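Local coordinates for serine-threonine phosphatase 2C (Toxoplasma gondii, PDB 2I44), which probably dephosphorylates phosphoserine and phosphothreonine in proteins, as a calcium-bound member of the metal-dependent PP2C phosphatase family, at residues Q36-T41 / V58-V63; G156-A161 / L263-L268. All coordinates share one frame; numbering follows the deposited sequence.

In the fold
Starting from the N terminus, interaction 1 comes first: strand 38-43 turns back onto strand 53-62, and the pairing closes a hairpin loop with 16 residues between the two segments. Interaction 2 follows in series, neither nested in the first nor crossing it, and closes a much longer excursion of 101 residues by pairing strand 159-166 with strand 258-264. The two contacts belong to different antiparallel sheets, which pack together as the PP2C beta sandwich. Their centres lie about 11 Å apart, and both supply a ligand to the same calcium ion. Packing of Val58 on Thr265 and of Asp60 on Ser158, with a probable hydrogen bond between Asp38 and Thr265, joins them beside the shared ion.

Interaction 1. Residues Q36-T41 / V58-V63; sequences QEDRFT and VFDGTV. With CA (calcium ion), chain E; CA (calcium ion), chain D.
Arg39 and Phe59 form the hydrogen-bonded pair of this antiparallel hairpin, whose strands 38-41 and 58-62 run at 160° and approach to 4.4 Å between their axes. Arg39 N bonds to Phe59 O at 2.8 Å, the return bond runs from Phe59 N to Arg39 O, and Gly61 N extends the ladder to Glu37 O. The hairpin belongs to the PP2C beta sandwich and supplies part of its binuclear metal site at one end. There Asp60 uses both carboxylate oxygens: OD1 binds one calcium ion at 2.2 Å and OD2 the other. Its CG lies anti to the backbone N (chi1 -173°), carrying the carboxylate out to both ions. Gly61 O adds a second protein ligand to the first ion, and a water lying 2.1 Å from both ions bridges them.

Asp38, on the same sheet face, turns its carboxylate 80° from that of Asp60. Its OD1 lies 3.2 Å from Asp60 OD1, two acceptors whose repulsion the calcium ions probably offset. Asp38 OD1 accepts from a calcium-bound water, placing it in the second shell, while OD2 is held by Thr314 and Thr265. On the Arg39 and Phe59 face, Thr41 OG1 meets the Phe59 ring edge, 3.7 Å from CE2, and bonds to Lys72 O; helix 66-80 packs on this ring. The Arg39 chain curls back along its own segment, and NH1 donates to both Gln36 O and Asp38 O, while NE pairs with Glu69. Glu37 OE1 accepts from a calcium-bound water and from another water, which in turn accepts from Val63 N 2.8 Å away.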
ATOM      1  N   GLN A  36       0.350  -3.162  17.185  1.00 23.31           N
ATOM      2  CA  GLN A  36      -0.434  -3.212  15.957  1.00 21.79           C
ATOM      3  C   GLN A  36       0.094  -2.031  15.149  1.00 22.40           C
ATOM      4  O   GLN A  36      -0.243  -0.877  15.429  1.00 20.93           O
ATOM      5  CB  GLN A  36      -1.923  -3.031  16.250  1.00 22.72           C
ATOM      6  CG  GLN A  36      -2.810  -2.869  15.009  1.00 23.23           C
ATOM      7  CD  GLN A  36      -2.564  -3.933  13.947  1.00 22.65           C
ATOM      8  OE1 GLN A  36      -1.534  -3.927  13.273  1.00 20.52           O
ATOM      9  NE2 GLN A  36      -3.515  -4.855  13.797  1.00 22.67           N
ATOM     10  N   GLU A  37       0.935  -2.319  14.158  1.00 20.07           N
ATOM     11  CA  GLU A  37       1.528  -1.259  13.360  1.00 18.81           C
ATOM     12  C   GLU A  37       0.988  -1.149  11.939  1.00 17.59           C
ATOM     13  O   GLU A  37       1.519  -0.395  11.124  1.00 16.66           O
ATOM     14  CB  GLU A  37       3.049  -1.420  13.360  1.00 19.75           C
ATOM     15  CG  GLU A  37       3.588  -1.686  14.761  1.00 24.70           C
ATOM     16  CD  GLU A  37       5.084  -1.480  14.897  1.00 26.27           C
ATOM     17  OE1 GLU A  37       5.837  -1.894  13.989  1.00 26.29           O
ATOM     18  OE2 GLU A  37       5.508  -0.914  15.931  1.00 28.88           O
ATOM     19  N   ASP A  38      -0.063  -1.906  11.648  1.00 16.66           N
ATOM     20  CA  ASP A  38      -0.709  -1.852  10.342  1.00 15.49           C
ATOM     21  C   ASP A  38      -1.753  -0.741  10.424  1.00 16.45           C
ATOM     22  O   ASP A  38      -2.392  -0.553  11.467  1.00 15.36           O
ATOM     23  CB  ASP A  38      -1.443  -3.163  10.034  1.00 17.75           C
ATOM     24  CG  ASP A  38      -0.574  -4.191   9.329  1.00 18.67           C
ATOM     25  OD1 ASP A  38       0.657  -3.993   9.219  1.00 20.27           O
ATOM     26  OD2 ASP A  38      -1.144  -5.220   8.892  1.00 20.38           O
ATOM     27  N   ARG A  39      -1.927  -0.013   9.329  1.00 14.98           N
ATOM     28  CA  ARG A  39      -2.917   1.053   9.256  1.00 15.98           C
ATOM     29  C   ARG A  39      -3.572   1.010   7.875  1.00 15.53           C
ATOM     30  O   ARG A  39      -3.102   0.306   6.979  1.00 15.92           O
ATOM     31  CB  ARG A  39      -2.258   2.414   9.506  1.00 15.33           C
ATOM     32  CG  ARG A  39      -1.786   2.616  10.948  1.00 14.84           C
ATOM     33  CD  ARG A  39      -2.968   2.650  11.920  1.00 15.51           C
ATOM     34  NE  ARG A  39      -2.557   2.988  13.284  1.00 17.77           N
ATOM     35  CZ  ARG A  39      -1.931   2.161  14.121  1.00 19.32           C
ATOM     36  NH1 ARG A  39      -1.632   0.921  13.753  1.00 19.08           N
ATOM     37  NH2 ARG A  39      -1.588   2.583  15.331  1.00 20.20           N
ATOM     38  N   PHE A  40      -4.657   1.752   7.698  1.00 16.13           N
ATOM     39  CA  PHE A  40      -5.340   1.756   6.413  1.00 16.79           C
ATOM     40  C   PHE A  40      -6.258   2.959   6.264  1.00 17.29           C
ATOM     41  O   PHE A  40      -6.637   3.603   7.246  1.00 15.00           O
ATOM     42  CB  PHE A  40      -6.129   0.458   6.243  1.00 17.57           C
ATOM     43  CG  PHE A  40      -7.094   0.180   7.361  1.00 20.96           C
ATOM     44  CD1 PHE A  40      -8.303   0.861   7.442  1.00 20.55           C
ATOM     45  CD2 PHE A  40      -6.799  -0.773   8.330  1.00 20.98           C
ATOM     46  CE1 PHE A  40      -9.206   0.596   8.463  1.00 20.66           C
ATOM     47  CE2 PHE A  40      -7.700  -1.044   9.360  1.00 23.21           C
ATOM     48  CZ  PHE A  40      -8.905  -0.358   9.425  1.00 21.37           C
ATOM     49  N   THR A  41      -6.630   3.239   5.022  1.00 17.20           N
ATOM     50  CA  THR A  41      -7.467   4.380   4.721  1.00 17.42           C
ATOM     51  C   THR A  41      -8.363   4.066   3.537  1.00 19.76           C
ATOM     52  O   THR A  41      -7.911   3.521   2.536  1.00 20.26           O
ATOM     53  CB  THR A  41      -6.586   5.606   4.385  1.00 17.72           C
ATOM     54  OG1 THR A  41      -5.800   5.956   5.535  1.00 16.75           O
ATOM     55  CG2 THR A  41      -7.444   6.797   3.953  1.00 18.53           C
ATOM     56  N   VAL A  58      -3.453   0.837   2.335  1.00 14.01           N
ATOM     57  CA  VAL A  58      -3.102  -0.009   3.463  1.00 12.46           C
ATOM     58  C   VAL A  58      -1.634   0.275   3.756  1.00 12.86           C
ATOM     59  O   VAL A  58      -0.828   0.408   2.831  1.00 11.76           O
ATOM     60  CB  VAL A  58      -3.307  -1.505   3.126  1.00 13.28           C
ATOM     61  CG1 VAL A  58      -2.787  -2.377   4.265  1.00 12.48           C
ATOM     62  CG2 VAL A  58      -4.785  -1.783   2.889  1.00 10.35           C
ATOM     63  N   PHE A  59      -1.278   0.359   5.033  1.00 14.33           N
ATOM     64  CA  PHE A  59       0.097   0.694   5.397  1.00 12.97           C
ATOM     65  C   PHE A  59       0.715  -0.197   6.462  1.00 14.69           C
ATOM     66  O   PHE A  59       0.194  -0.299   7.572  1.00 14.41           O
ATOM     67  CB  PHE A  59       0.132   2.153   5.872  1.00 14.92           C
ATOM     68  CG  PHE A  59      -0.658   3.088   5.001  1.00 16.56           C
ATOM     69  CD1 PHE A  59      -0.115   3.584   3.819  1.00 16.94           C
ATOM     70  CD2 PHE A  59      -1.965   3.437   5.340  1.00 15.51           C
ATOM     71  CE1 PHE A  59      -0.861   4.409   2.984  1.00 17.35           C
ATOM     72  CE2 PHE A  59      -2.720   4.265   4.512  1.00 17.53           C
ATOM     73  CZ  PHE A  59      -2.164   4.751   3.330  1.00 18.65           C
ATOM     74  N   ASP A  60       1.833  -0.838   6.127  1.00 14.81           N
ATOM     75  CA  ASP A  60       2.527  -1.708   7.081  1.00 14.20           C
ATOM     76  C   ASP A  60       3.658  -0.927   7.750  1.00 13.80           C
ATOM     77  O   ASP A  60       4.730  -0.733   7.172  1.00 14.66           O
ATOM     78  CB  ASP A  60       3.102  -2.947   6.370  1.00 14.88           C
ATOM     79  CG  ASP A  60       3.682  -3.982   7.342  1.00 14.05           C
ATOM     80  OD1 ASP A  60       3.801  -3.684   8.550  1.00 13.24           O
ATOM     81  OD2 ASP A  60       4.024  -5.101   6.883  1.00 15.33           O
ATOM     82  N   GLY A  61       3.416  -0.479   8.979  1.00 13.60           N
ATOM     83  CA  GLY A  61       4.434   0.263   9.693  1.00 15.66           C
ATOM     84  C   GLY A  61       5.456  -0.642  10.349  1.00 17.50           C
ATOM     85  O   GLY A  61       5.207  -1.835  10.549  1.00 18.74           O
ATOM     86  N   THR A  62       6.615  -0.080  10.663  1.00 16.29           N
ATOM     87  CA  THR A  62       7.682  -0.812  11.329  1.00 19.40           C
ATOM     88  C   THR A  62       8.507   0.185  12.154  1.00 19.51           C
ATOM     89  O   THR A  62       8.658   1.345  11.766  1.00 17.71           O
ATOM     90  CB  THR A  62       8.589  -1.543  10.316  1.00 20.56           C
ATOM     91  OG1 THR A  62       9.642  -2.217  11.013  1.00 25.78           O
ATOM     92  CG2 THR A  62       9.193  -0.567   9.344  1.00 22.59           C
ATOM     93  N   VAL A  63       9.047  -0.291  13.272  1.00 19.54           N
ATOM     94  CA  VAL A  63       9.816   0.525  14.208  1.00 21.22           C
ATOM     95  C   VAL A  63       8.830   1.536  14.788  1.00 20.20           C
ATOM     96  O   VAL A  63       8.991   2.745  14.637  1.00 21.86           O
ATOM     97  CB  VAL A  63      10.987   1.285  13.527  1.00 21.32           C
ATOM     98  CG1 VAL A  63      11.858   1.932  14.589  1.00 20.44           C
ATOM     99  CG2 VAL A  63      11.820   0.331  12.671  1.00 22.10           C
TER
HETATM  100 CA    CA E 402       4.907  -4.010  10.433  1.00 24.59          CA
HETATM  101 CA    CA D 401       4.242  -6.776   8.333  1.00 26.90          CA
HETATM  102  O   HOH W   1       8.427  -2.494  14.918  1.00 26.39           O
HETATM  103  O   HOH W   2       5.414  -3.967  12.646  1.00 18.60           O
HETATM  104  O   HOH W   3       1.936  -6.560   8.491  1.00 15.94           O
HETATM  105  O   HOH W   4       4.602  -6.071  10.276  1.00 18.46           O
HETATM  106  O   HOH W   5       6.078  -6.695   7.736  1.00 28.30           O
HETATM  107  O   HOH W   6       6.871  -4.504   9.292  1.00 22.64           O

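Interaction 2. Residues G156-A161 / L263-L268; sequences GDSRIA and LATDGL. With CA (calcium ion), chain D.
Asp157 and Asp266 bring their carboxylates together with planes 39° apart, neither stacked nor coplanar; Asp266 OD2 stands 4.0 Å from Asp157 OD1. These like charges meet just beyond the paired ends of two neighbouring strands of a PP2C beta-sandwich sheet, beside the metal site. The Asp266 oxygens divide the work: OD1 binds a calcium ion at 2.3 Å, completing a protein ligand set with Asp60 and Asp311, whereas OD2 accepts from one of that ion's waters. Its CG, between the backbone N and the carbonyl carbon (chi1 63°), puts OD1 on the ion. A water lies within hydrogen-bonding distance of both OD2 atoms, and Lys180 forms a salt bridge with Asp157 OD2, so the pair is probably less repulsive than its spacing suggests.

Deeper in, a second water accepts from Asp266 N at 2.9 Å, is hydrogen-bonded to Ser158 OG and lies 3.1 Å from Asp157 OD1. Ser158 has a further partner in Thr139, and its OG passes 3.7 Å from Thr265 CA. Thr265 is the N-cap of helix 266-269, the point where strand 258-264 gives way to the helix bearing Asp266.

Behind this junction Arg159 and Ala264 form an antiparallel hydrogen-bonded pair through mutual backbone bonds of 3.1 Å, Arg159 N to Ala264 O and Ala264 N to Arg159 O. The Arg159 side chain forms a salt bridge with Asp178 and a cation-pi contact with Phe174. Towards the sandwich interior, Ile160 and Leu263 run alongside each other from the same sheet face, with Ile160 CG1 4.0 Å from Leu263 CG.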
ATOM      1  N   GLY A 156       7.490  -0.367  -0.912  1.00 13.88           N
ATOM      2  CA  GLY A 156       7.702  -1.433   0.049  1.00 13.44           C
ATOM      3  C   GLY A 156       7.296  -2.829  -0.366  1.00 12.99           C
ATOM      4  O   GLY A 156       7.336  -3.164  -1.543  1.00 11.69           O
ATOM      5  N   ASP A 157       6.893  -3.643   0.605  1.00 13.14           N
ATOM      6  CA  ASP A 157       6.526  -5.012   0.303  1.00 10.98           C
ATOM      7  C   ASP A 157       5.104  -5.417   0.635  1.00 11.08           C
ATOM      8  O   ASP A 157       4.832  -6.593   0.844  1.00 11.74           O
ATOM      9  CB  ASP A 157       7.508  -5.983   0.957  1.00 14.47           C
ATOM     10  CG  ASP A 157       7.650  -5.744   2.436  1.00 16.68           C
ATOM     11  OD1 ASP A 157       6.769  -5.081   3.023  1.00 17.33           O
ATOM     12  OD2 ASP A 157       8.632  -6.234   3.011  1.00 20.89           O
ATOM     13  N   SER A 158       4.199  -4.447   0.715  1.00 10.98           N
ATOM     14  CA  SER A 158       2.787  -4.766   0.910  1.00 11.12           C
ATOM     15  C   SER A 158       2.353  -4.969  -0.544  1.00 11.43           C
ATOM     16  O   SER A 158       3.009  -4.458  -1.458  1.00 11.89           O
ATOM     17  CB  SER A 158       2.022  -3.596   1.531  1.00 12.91           C
ATOM     18  OG  SER A 158       2.331  -3.463   2.904  1.00 10.20           O
ATOM     19  N   ARG A 159       1.266  -5.700  -0.780  1.00 13.04           N
ATOM     20  CA  ARG A 159       0.859  -5.955  -2.157  1.00 12.93           C
ATOM     21  C   ARG A 159      -0.625  -5.827  -2.458  1.00 12.81           C
ATOM     22  O   ARG A 159      -1.471  -5.864  -1.564  1.00 13.11           O
ATOM     23  CB  ARG A 159       1.286  -7.366  -2.563  1.00 12.34           C
ATOM     24  CG  ARG A 159       2.756  -7.676  -2.372  1.00 15.63           C
ATOM     25  CD  ARG A 159       3.015  -9.151  -2.617  1.00 15.42           C
ATOM     26  NE  ARG A 159       4.417  -9.502  -2.445  1.00 16.78           N
ATOM     27  CZ  ARG A 159       4.909 -10.717  -2.671  1.00 19.52           C
ATOM     28  NH1 ARG A 159       4.103 -11.693  -3.075  1.00 21.81           N
ATOM     29  NH2 ARG A 159       6.202 -10.964  -2.503  1.00 17.81           N
ATOM     30  N   ILE A 160      -0.921  -5.698  -3.746  1.00 12.78           N
ATOM     31  CA  ILE A 160      -2.293  -5.625  -4.234  1.00 15.13           C
ATOM     32  C   ILE A 160      -2.496  -6.793  -5.196  1.00 13.49           C
ATOM     33  O   ILE A 160      -1.739  -6.946  -6.151  1.00 15.37           O
ATOM     34  CB  ILE A 160      -2.574  -4.308  -4.997  1.00 15.22           C
ATOM     35  CG1 ILE A 160      -2.378  -3.109  -4.065  1.00 16.04           C
ATOM     36  CG2 ILE A 160      -4.003  -4.319  -5.547  1.00 13.01           C
ATOM     37  CD1 ILE A 160      -2.734  -1.773  -4.707  1.00 15.55           C
ATOM     38  N   ALA A 161      -3.501  -7.620  -4.934  1.00 13.65           N
ATOM     39  CA  ALA A 161      -3.796  -8.758  -5.804  1.00 13.79           C
ATOM     40  C   ALA A 161      -5.070  -8.444  -6.586  1.00 15.65           C
ATOM     41  O   ALA A 161      -5.934  -7.696  -6.115  1.00 14.12           O
ATOM     42  CB  ALA A 161      -3.977 -10.026  -4.984  1.00 15.02           C
ATOM     43  N   LEU A 263      -6.076  -5.353  -1.194  1.00 16.56           N
ATOM     44  CA  LEU A 263      -4.917  -4.621  -0.708  1.00 16.30           C
ATOM     45  C   LEU A 263      -4.608  -5.246   0.647  1.00 15.37           C
ATOM     46  O   LEU A 263      -5.498  -5.372   1.491  1.00 18.41           O
ATOM     47  CB  LEU A 263      -5.224  -3.126  -0.549  1.00 15.17           C
ATOM     48  CG  LEU A 263      -5.587  -2.330  -1.813  1.00 18.91           C
ATOM     49  CD1 LEU A 263      -7.063  -2.500  -2.129  1.00 16.89           C
ATOM     50  CD2 LEU A 263      -5.266  -0.849  -1.605  1.00 16.88           C
ATOM     51  N   ALA A 264      -3.359  -5.647   0.857  1.00 13.31           N
ATOM     52  CA  ALA A 264      -2.988  -6.273   2.118  1.00 14.44           C
ATOM     53  C   ALA A 264      -1.500  -6.166   2.450  1.00 12.47           C
ATOM     54  O   ALA A 264      -0.661  -5.950   1.575  1.00 11.95           O
ATOM     55  CB  ALA A 264      -3.414  -7.741   2.095  1.00 10.92           C
ATOM     56  N   THR A 265      -1.180  -6.317   3.728  1.00 14.28           N
ATOM     57  CA  THR A 265       0.206  -6.268   4.179  1.00 14.28           C
ATOM     58  C   THR A 265       0.837  -7.649   4.017  1.00 15.64           C
ATOM     59  O   THR A 265       0.132  -8.632   3.731  1.00 14.92           O
ATOM     60  CB  THR A 265       0.296  -5.841   5.656  1.00 13.62           C
ATOM     61  OG1 THR A 265      -0.476  -6.734   6.464  1.00 18.43           O
ATOM     62  CG2 THR A 265      -0.235  -4.436   5.827  1.00 11.70           C
ATOM     63  N   ASP A 266       2.154  -7.728   4.205  1.00 16.34           N
ATOM     64  CA  ASP A 266       2.853  -8.998   4.069  1.00 14.93           C
ATOM     65  C   ASP A 266       2.395  -9.975   5.132  1.00 15.21           C
ATOM     66  O   ASP A 266       2.683 -11.167   5.062  1.00 13.36           O
ATOM     67  CB  ASP A 266       4.382  -8.806   4.121  1.00 18.05           C
ATOM     68  CG  ASP A 266       4.881  -8.242   5.450  1.00 18.91           C
ATOM     69  OD1 ASP A 266       4.072  -8.005   6.370  1.00 19.18           O
ATOM     70  OD2 ASP A 266       6.104  -8.032   5.565  1.00 23.34           O
ATOM     71  N   GLY A 267       1.665  -9.462   6.118  1.00 16.65           N
ATOM     72  CA  GLY A 267       1.137 -10.317   7.169  1.00 13.10           C
ATOM     73  C   GLY A 267       0.217 -11.348   6.531  1.00 14.89           C
ATOM     74  O   GLY A 267      -0.024 -12.429   7.086  1.00 13.74           O
ATOM     75  N   LEU A 268      -0.308 -11.001   5.357  1.00 14.01           N
ATOM     76  CA  LEU A 268      -1.172 -11.902   4.602  1.00 14.24           C
ATOM     77  C   LEU A 268      -0.394 -12.625   3.499  1.00 14.55           C
ATOM     78  O   LEU A 268      -0.490 -13.844   3.350  1.00 15.23           O
ATOM     79  CB  LEU A 268      -2.330 -11.140   3.948  1.00 14.94           C
ATOM     80  CG  LEU A 268      -3.076 -11.981   2.897  1.00 18.57           C
ATOM     81  CD1 LEU A 268      -3.817 -13.132   3.590  1.00 15.58           C
ATOM     82  CD2 LEU A 268      -4.058 -11.121   2.121  1.00 20.05           C
TER
HETATM   83 CA    CA D 401       4.242  -6.776   8.333  1.00 26.90          CA
HETATM   84  O   HOH W   7       3.913  -5.430   4.240  1.00  8.31           O
HETATM   85  O   HOH W   8       8.619  -8.464   4.689  1.00 25.84           O
HETATM   86  O   HOH W   5       6.078  -6.695   7.736  1.00 28.30           O
HETATM   87  O   HOH W   3       1.936  -6.560   8.491  1.00 15.94           O
HETATM   88  O   HOH W   4       4.602  -6.071  10.276  1.00 18.46           O